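Local coordinates for ATP:cob(I)alamin adenosyltransferase, putative (Burkholderia thailandensis, PDB 2ZHZ), which probably transfers the adenosyl group of ATP to the cobalt of cobalamin, making adenosylcobalamin, and works as a homotrimer, at residues 63-68 against 149-154; 39-44 against 128-133. All coordinates share one frame; numbering follows the deposited sequence.

Contact 1 of 2, residues 63-68 against 149-154; sequences SAIQHD and RRYVNR. With ATP (adenosine-5'-triphosphate), chain H.
Y151 carries the contact of 149-154 with D68 and I65 on 63-68; just before it, R150 turns its guanidinium to the second subunit, where it is hydrogen-bonded to S6 and I8 of that chain. Y151 comes next and points the other way. With CG anti to the backbone N (chi1 -177°), its ring is directed at helix 56-77, and the OH donates to D68 OD2 over 2.7 Å. OD2 accepts with its anti lone pair, the one away from OD1; the carboxylate stands almost perpendicular to the ring, 84° between planes, and OD2 lies at the ring edge. OD1 pairs with R91, so a second partner shares the buried charge. At the same hydroxyl, I65 CG2 lies 3.8 Å from Y151 OH. N153 faces the nucleotide: it belongs to the ATP pocket and is a magnesium-binding residue. R154 then folds back, NH1 reaching R150 O at 2.9 Å from above the carbonyl plane, while its own backbone N reaches the same oxygen from the opposite face; salt bridges to D93 and to D14 of the second subunit hold its other nitrogens. This buried phenol-to-carboxylate bond joins helices 56-77 and 147-169 inside the five-helix bundle characteristic of PduO-type adenosyltransferases.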
loop_
_atom_site.group_PDB
_atom_site.type_symbol
_atom_site.label_atom_id
_atom_site.label_comp_id
_atom_site.label_asym_id
_atom_site.label_seq_id
_atom_site.Cartn_x
_atom_site.Cartn_y
_atom_site.Cartn_z
ATOM N N SER B 63 15.377 10.796 3.243
ATOM C CA SER B 63 15.271 10.963 4.687
ATOM C C SER B 63 14.610 12.302 4.993
ATOM O O SER B 63 13.760 12.399 5.879
ATOM C CB SER B 63 16.655 10.898 5.341
ATOM O OG SER B 63 17.223 9.609 5.188
ATOM N N ALA B 64 14.999 13.331 4.247
ATOM C CA ALA B 64 14.437 14.661 4.432
ATOM C C ALA B 64 12.957 14.651 4.076
ATOM O O ALA B 64 12.148 15.341 4.702
ATOM C CB ALA B 64 15.170 15.665 3.556
ATOM N N ILE B 65 12.609 13.871 3.060
ATOM C CA ILE B 65 11.226 13.776 2.618
ATOM C C ILE B 65 10.339 13.174 3.703
ATOM O O ILE B 65 9.186 13.573 3.847
ATOM C CB ILE B 65 11.130 12.964 1.304
ATOM C CG1 ILE B 65 11.720 13.800 0.161
ATOM C CG2 ILE B 65 9.675 12.575 1.010
ATOM C CD1 ILE B 65 11.960 13.033 -1.130
ATOM N N GLN B 66 10.869 12.225 4.471
ATOM C CA GLN B 66 10.083 11.620 5.545
ATOM C C GLN B 66 9.675 12.694 6.550
ATOM O O GLN B 66 8.574 12.661 7.108
ATOM C CB GLN B 66 10.880 10.531 6.270
ATOM C CG GLN B 66 11.052 9.244 5.478
ATOM C CD GLN B 66 11.315 8.050 6.374
ATOM O OE1 GLN B 66 12.344 7.979 7.055
ATOM N NE2 GLN B 66 10.376 7.102 6.388
ATOM N N HIS B 67 10.579 13.640 6.788
ATOM C CA HIS B 67 10.311 14.737 7.712
ATOM C C HIS B 67 9.226 15.629 7.121
ATOM O O HIS B 67 8.328 16.075 7.833
ATOM C CB HIS B 67 11.592 15.539 7.955
ATOM C CG HIS B 67 12.652 14.769 8.676
ATOM N ND1 HIS B 67 12.590 14.503 10.028
ATOM C CD2 HIS B 67 13.789 14.187 8.230
ATOM C CE1 HIS B 67 13.645 13.791 10.382
ATOM N NE2 HIS B 67 14.388 13.585 9.309
ATOM N N ASP B 68 9.309 15.878 5.817
ATOM C CA ASP B 68 8.315 16.699 5.124
ATOM C C ASP B 68 6.940 16.048 5.242
ATOM O O ASP B 68 5.932 16.717 5.493
ATOM C CB ASP B 68 8.625 16.818 3.626
ATOM C CG ASP B 68 9.860 17.645 3.327
ATOM O OD1 ASP B 68 10.413 18.289 4.243
ATOM O OD2 ASP B 68 10.267 17.651 2.146
ATOM N N ARG B 149 -1.232 19.274 -1.720
ATOM C CA ARG B 149 -1.559 18.729 -3.031
ATOM C C ARG B 149 -0.380 18.922 -3.994
ATOM O O ARG B 149 0.037 17.997 -4.705
ATOM C CB ARG B 149 -2.792 19.479 -3.537
ATOM C CG ARG B 149 -3.394 19.025 -4.822
ATOM C CD ARG B 149 -4.696 19.784 -5.062
ATOM N NE ARG B 149 -4.494 21.205 -5.349
ATOM C CZ ARG B 149 -5.228 22.185 -4.827
ATOM N NH1 ARG B 149 -6.211 21.907 -3.982
ATOM N NH2 ARG B 149 -4.997 23.446 -5.164
ATOM N N ARG B 150 0.153 20.137 -4.015
ATOM C CA ARG B 150 1.271 20.455 -4.895
ATOM C C ARG B 150 2.523 19.694 -4.499
ATOM O O ARG B 150 3.339 19.341 -5.354
ATOM C CB ARG B 150 1.552 21.957 -4.866
ATOM C CG ARG B 150 0.367 22.808 -5.282
ATOM C CD ARG B 150 0.732 24.285 -5.268
ATOM N NE ARG B 150 1.622 24.638 -6.374
ATOM C CZ ARG B 150 2.369 25.737 -6.411
ATOM N NH1 ARG B 150 2.344 26.594 -5.397
ATOM N NH2 ARG B 150 3.135 25.984 -7.464
ATOM N N TYR B 151 2.671 19.434 -3.203
ATOM C CA TYR B 151 3.836 18.717 -2.708
ATOM C C TYR B 151 3.857 17.260 -3.178
ATOM O O TYR B 151 4.854 16.799 -3.732
ATOM C CB TYR B 151 3.883 18.755 -1.179
ATOM C CG TYR B 151 5.111 18.082 -0.612
ATOM C CD1 TYR B 151 6.264 18.816 -0.321
ATOM C CD2 TYR B 151 5.139 16.702 -0.411
ATOM C CE1 TYR B 151 7.415 18.187 0.154
ATOM C CE2 TYR B 151 6.278 16.068 0.058
ATOM C CZ TYR B 151 7.413 16.810 0.334
ATOM O OH TYR B 151 8.548 16.168 0.758
ATOM N N VAL B 152 2.766 16.532 -2.953
ATOM C CA VAL B 152 2.727 15.134 -3.371
ATOM C C VAL B 152 2.722 15.001 -4.891
ATOM O O VAL B 152 3.141 13.976 -5.432
ATOM C CB VAL B 152 1.512 14.386 -2.764
ATOM C CG1 VAL B 152 1.709 14.227 -1.263
ATOM C CG2 VAL B 152 0.227 15.134 -3.057
ATOM N N ASN B 153 2.251 16.035 -5.580
ATOM C CA ASN B 153 2.232 16.021 -7.040
ATOM C C ASN B 153 3.690 15.921 -7.505
ATOM O O ASN B 153 4.038 15.106 -8.363
ATOM C CB ASN B 153 1.602 17.313 -7.577
ATOM C CG ASN B 153 1.294 17.242 -9.061
ATOM O OD1 ASN B 153 1.142 18.262 -9.738
ATOM N ND2 ASN B 153 1.187 16.034 -9.571
ATOM N N ARG B 154 4.539 16.752 -6.912
ATOM C CA ARG B 154 5.955 16.767 -7.246
ATOM C C ARG B 154 6.681 15.528 -6.740
ATOM O O ARG B 154 7.565 15.008 -7.413
ATOM C CB ARG B 154 6.607 18.026 -6.666
ATOM C CG ARG B 154 6.198 19.287 -7.395
ATOM C CD ARG B 154 6.620 20.560 -6.667
ATOM N NE ARG B 154 6.264 21.722 -7.474
ATOM C CZ ARG B 154 5.020 22.040 -7.812
ATOM N NH1 ARG B 154 4.004 21.292 -7.400
ATOM N NH2 ARG B 154 4.788 23.080 -8.600
HETATM P PG ATP H . 1.727 17.150 -13.538
HETATM O O1G ATP H . 1.106 18.123 -12.580
HETATM O O2G ATP H . 2.619 17.810 -14.549
HETATM O O3G ATP H . 2.481 16.074 -12.806
HETATM P PB ATP H . -0.640 15.537 -13.770
HETATM O O1B ATP H . -0.497 15.447 -12.279
HETATM O O2B ATP H . -1.959 16.018 -14.325
HETATM O O3B ATP H . 0.551 16.442 -14.397
HETATM P PA ATP H . 0.981 13.148 -14.199
HETATM O O1A ATP H . 1.328 13.123 -12.751
HETATM O O2A ATP H . 2.035 13.511 -15.216
HETATM O O3A ATP H . -0.335 14.093 -14.456
HETATM O "O5'" ATP H . 0.399 11.692 -14.555
HETATM C "C5'" ATP H . 0.245 11.275 -15.908
HETATM C "C4'" ATP H . -1.088 10.560 -16.101
HETATM O "O4'" ATP H . -1.486 9.802 -14.931
HETATM C "C3'" ATP H . -2.220 11.527 -16.438
HETATM O "O3'" ATP H . -2.655 11.322 -17.787
HETATM C "C2'" ATP H . -3.303 11.261 -15.401
HETATM O "O2'" ATP H . -4.507 10.840 -16.059
HETATM C "C1'" ATP H . -2.786 10.179 -14.470
HETATM N N9 ATP H . -2.667 10.661 -13.046
HETATM C C8 ATP H . -2.281 11.897 -12.628
HETATM N N7 ATP H . -2.272 11.994 -11.278
HETATM C C5 ATP H . -2.659 10.801 -10.794
HETATM C C6 ATP H . -2.867 10.201 -9.440
HETATM N N6 ATP H . -2.648 10.929 -8.324
HETATM N N1 ATP H . -3.285 8.890 -9.368
HETATM C C2 ATP H . -3.511 8.132 -10.488
HETATM N N3 ATP H . -3.337 8.621 -11.751
HETATM C C4 ATP H . -2.921 9.920 -11.963
#

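Contact 2 of 2, residues 39-44 against 128-133; sequences VDELNS and CRRAER. With ATP (adenosine-5'-triphosphate), chain H.
E41 and R130 face each other across two antiparallel helices of the five-helix bundle, whose short segments run at 167° with axes 8.8 Å apart. The salt bridge is end-on and two-pronged: R130 NH1 donates a hydrogen bond to E41 OE1 at 3.0 Å, and R130 NH2 one to E41 OE2 at 2.7 Å. Both bonds are nearly straight and lie in the guanidinium plane, but they meet the carboxylate well out of its plane, and the two flat groups are turned 51° against each other. The arginine chain leaves anti to its backbone N and bends twice before it meets the extended glutamate. R130 NH1 also pairs with D38, its NE reaches E41 OE1 of the second subunit, and E41 OE1 in turn takes NE of R130 from the third subunit, so these pairs tie the three chains together. Beside this buried charge the packing is apolar: L42 CD2 lies 3.7 Å from C128 CB, and V39 rests against the methyl of A131.

The other side of 128-133 serves ATP. The adenine amino group N6 donates twice, to R129 O at 2.9 Å and to E132 OE1 at 3.0 Å, while E132 OE2 pairs with K28 of the second subunit. R129, bent at chi3, has C5 of the base over one guanidinium face, toward its rim, with the planes tilted, and sends NH1 to O5' and NH2 to O1A. R133 takes the neighbouring position on the same base edge as N6, its NH1 donating to ATP N1 at 2.8 Å, with N1 near the plane of the guanidinium.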
loop_
_atom_site.group_PDB
_atom_site.type_symbol
_atom_site.label_atom_id
_atom_site.label_comp_id
_atom_site.label_asym_id
_atom_site.label_seq_id
_atom_site.Cartn_x
_atom_site.Cartn_y
_atom_site.Cartn_z
ATOM N N VAL B 39 -0.905 9.320 3.633
ATOM C CA VAL B 39 0.377 10.013 3.741
ATOM C C VAL B 39 1.302 9.196 4.643
ATOM O O VAL B 39 2.493 9.050 4.360
ATOM C CB VAL B 39 0.191 11.440 4.322
ATOM C CG1 VAL B 39 1.553 12.069 4.656
ATOM C CG2 VAL B 39 -0.539 12.303 3.306
ATOM N N ASP B 40 0.736 8.653 5.717
ATOM C CA ASP B 40 1.469 7.831 6.679
ATOM C C ASP B 40 1.938 6.546 5.976
ATOM O O ASP B 40 3.080 6.111 6.148
ATOM C CB ASP B 40 0.541 7.485 7.854
ATOM C CG ASP B 40 1.263 6.818 9.021
ATOM O OD1 ASP B 40 0.561 6.245 9.886
ATOM O OD2 ASP B 40 2.511 6.863 9.093
ATOM N N GLU B 41 1.057 5.949 5.178
ATOM C CA GLU B 41 1.404 4.722 4.461
ATOM C C GLU B 41 2.542 5.004 3.480
ATOM O O GLU B 41 3.461 4.198 3.324
ATOM C CB GLU B 41 0.185 4.169 3.711
ATOM C CG GLU B 41 0.386 2.738 3.208
ATOM C CD GLU B 41 -0.844 2.170 2.516
ATOM O OE1 GLU B 41 -1.965 2.620 2.823
ATOM O OE2 GLU B 41 -0.688 1.259 1.677
ATOM N N LEU B 42 2.474 6.150 2.812
ATOM C CA LEU B 42 3.528 6.538 1.880
ATOM C C LEU B 42 4.843 6.694 2.631
ATOM O O LEU B 42 5.881 6.202 2.195
ATOM C CB LEU B 42 3.195 7.866 1.202
ATOM C CG LEU B 42 4.360 8.540 0.463
ATOM C CD1 LEU B 42 4.856 7.643 -0.675
ATOM C CD2 LEU B 42 3.906 9.888 -0.087
ATOM N N ASN B 43 4.801 7.391 3.760
ATOM C CA ASN B 43 6.013 7.603 4.541
ATOM C C ASN B 43 6.615 6.268 4.977
ATOM O O ASN B 43 7.839 6.112 5.026
ATOM C CB ASN B 43 5.716 8.485 5.758
ATOM C CG ASN B 43 6.942 9.245 6.236
ATOM O OD1 ASN B 43 7.948 9.322 5.528
ATOM N ND2 ASN B 43 6.856 9.825 7.425
ATOM N N SER B 44 5.756 5.300 5.273
ATOM C CA SER B 44 6.218 3.984 5.697
ATOM C C SER B 44 6.885 3.222 4.559
ATOM O O SER B 44 7.886 2.537 4.776
ATOM C CB SER B 44 5.055 3.173 6.271
ATOM O OG SER B 44 4.592 3.777 7.473
ATOM N N CYS B 128 2.225 7.270 -3.303
ATOM C CA CYS B 128 2.228 8.730 -3.206
ATOM C C CYS B 128 1.069 9.291 -4.025
ATOM O O CYS B 128 0.370 10.210 -3.586
ATOM C CB CYS B 128 3.548 9.307 -3.727
ATOM S SG CYS B 128 3.628 11.121 -3.678
ATOM N N ARG B 129 0.863 8.735 -5.215
ATOM C CA ARG B 129 -0.218 9.195 -6.085
ATOM C C ARG B 129 -1.583 8.871 -5.481
ATOM O O ARG B 129 -2.561 9.586 -5.721
ATOM C CB ARG B 129 -0.060 8.579 -7.476
ATOM C CG ARG B 129 1.152 9.140 -8.210
ATOM C CD ARG B 129 1.622 8.234 -9.328
ATOM N NE ARG B 129 0.803 8.346 -10.528
ATOM C CZ ARG B 129 0.813 9.402 -11.335
ATOM N NH1 ARG B 129 0.044 9.419 -12.409
ATOM N NH2 ARG B 129 1.593 10.445 -11.065
ATOM N N ARG B 130 -1.640 7.794 -4.700
ATOM C CA ARG B 130 -2.871 7.407 -4.019
ATOM C C ARG B 130 -3.141 8.472 -2.941
ATOM O O ARG B 130 -4.281 8.897 -2.740
ATOM C CB ARG B 130 -2.712 6.008 -3.393
ATOM C CG ARG B 130 -3.822 5.594 -2.425
ATOM C CD ARG B 130 -4.092 4.079 -2.464
ATOM N NE ARG B 130 -2.935 3.225 -2.166
ATOM C CZ ARG B 130 -2.466 2.965 -0.945
ATOM N NH1 ARG B 130 -3.035 3.496 0.130
ATOM N NH2 ARG B 130 -1.448 2.128 -0.792
ATOM N N ALA B 131 -2.086 8.913 -2.258
ATOM C CA ALA B 131 -2.237 9.944 -1.232
ATOM C C ALA B 131 -2.692 11.251 -1.879
ATOM O O ALA B 131 -3.473 12.005 -1.294
ATOM C CB ALA B 131 -0.920 10.157 -0.484
ATOM N N GLU B 132 -2.207 11.522 -3.088
ATOM C CA GLU B 132 -2.605 12.739 -3.778
ATOM C C GLU B 132 -4.107 12.717 -4.037
ATOM O O GLU B 132 -4.790 13.724 -3.857
ATOM C CB GLU B 132 -1.854 12.901 -5.108
ATOM C CG GLU B 132 -2.295 14.141 -5.882
ATOM C CD GLU B 132 -1.501 14.373 -7.153
ATOM O OE1 GLU B 132 -0.973 13.391 -7.721
ATOM O OE2 GLU B 132 -1.425 15.540 -7.598
ATOM N N ARG B 133 -4.630 11.566 -4.450
ATOM C CA ARG B 133 -6.063 11.460 -4.715
ATOM C C ARG B 133 -6.894 11.693 -3.453
ATOM O O ARG B 133 -7.909 12.382 -3.501
ATOM C CB ARG B 133 -6.399 10.095 -5.335
ATOM C CG ARG B 133 -5.702 9.855 -6.676
ATOM C CD ARG B 133 -6.297 8.667 -7.432
ATOM N NE ARG B 133 -6.154 7.397 -6.721
ATOM C CZ ARG B 133 -5.053 6.649 -6.705
ATOM N NH1 ARG B 133 -3.966 7.030 -7.362
ATOM N NH2 ARG B 133 -5.048 5.502 -6.037
HETATM P PG ATP H . 1.727 17.150 -13.538
HETATM O O1G ATP H . 1.106 18.123 -12.580
HETATM O O2G ATP H . 2.619 17.810 -14.549
HETATM O O3G ATP H . 2.481 16.074 -12.806
HETATM P PB ATP H . -0.640 15.537 -13.770
HETATM O O1B ATP H . -0.497 15.447 -12.279
HETATM O O2B ATP H . -1.959 16.018 -14.325
HETATM O O3B ATP H . 0.551 16.442 -14.397
HETATM P PA ATP H . 0.981 13.148 -14.199
HETATM O O1A ATP H . 1.328 13.123 -12.751
HETATM O O2A ATP H . 2.035 13.511 -15.216
HETATM O O3A ATP H . -0.335 14.093 -14.456
HETATM O "O5'" ATP H . 0.399 11.692 -14.555
HETATM C "C5'" ATP H . 0.245 11.275 -15.908
HETATM C "C4'" ATP H . -1.088 10.560 -16.101
HETATM O "O4'" ATP H . -1.486 9.802 -14.931
HETATM C "C3'" ATP H . -2.220 11.527 -16.438
HETATM O "O3'" ATP H . -2.655 11.322 -17.787
HETATM C "C2'" ATP H . -3.303 11.261 -15.401
HETATM O "O2'" ATP H . -4.507 10.840 -16.059
HETATM C "C1'" ATP H . -2.786 10.179 -14.470
HETATM N N9 ATP H . -2.667 10.661 -13.046
HETATM C C8 ATP H . -2.281 11.897 -12.628
HETATM N N7 ATP H . -2.272 11.994 -11.278
HETATM C C5 ATP H . -2.659 10.801 -10.794
HETATM C C6 ATP H . -2.867 10.201 -9.440
HETATM N N6 ATP H . -2.648 10.929 -8.324
HETATM N N1 ATP H . -3.285 8.890 -9.368
HETATM C C2 ATP H . -3.511 8.132 -10.488
HETATM N N3 ATP H . -3.337 8.621 -11.751
HETATM C C4 ATP H . -2.921 9.920 -11.963
#

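In the fold
Both contacts are buried close to the centre of the chain, and their four segments alternate along the sequence, joining helix 31-50 to 116-141 and 56-77 to 147-169. They also touch directly, with V152 lying against C128 and E132, and Q66 NE2 meeting N43 O at 3.0 Å. Contact 1 is the smaller, and its one hydrogen bond, phenol to carboxylate, stays within the subunit although neighbouring residues reach the other chains, whereas contact 2 combines apolar packing with a salt bridge that continues across the trimer. ATP draws on the second segment of each: 128-133 grips base and alpha-phosphate, and N153 of 149-154 lies toward the outer phosphates, with the second subunit completing the pocket.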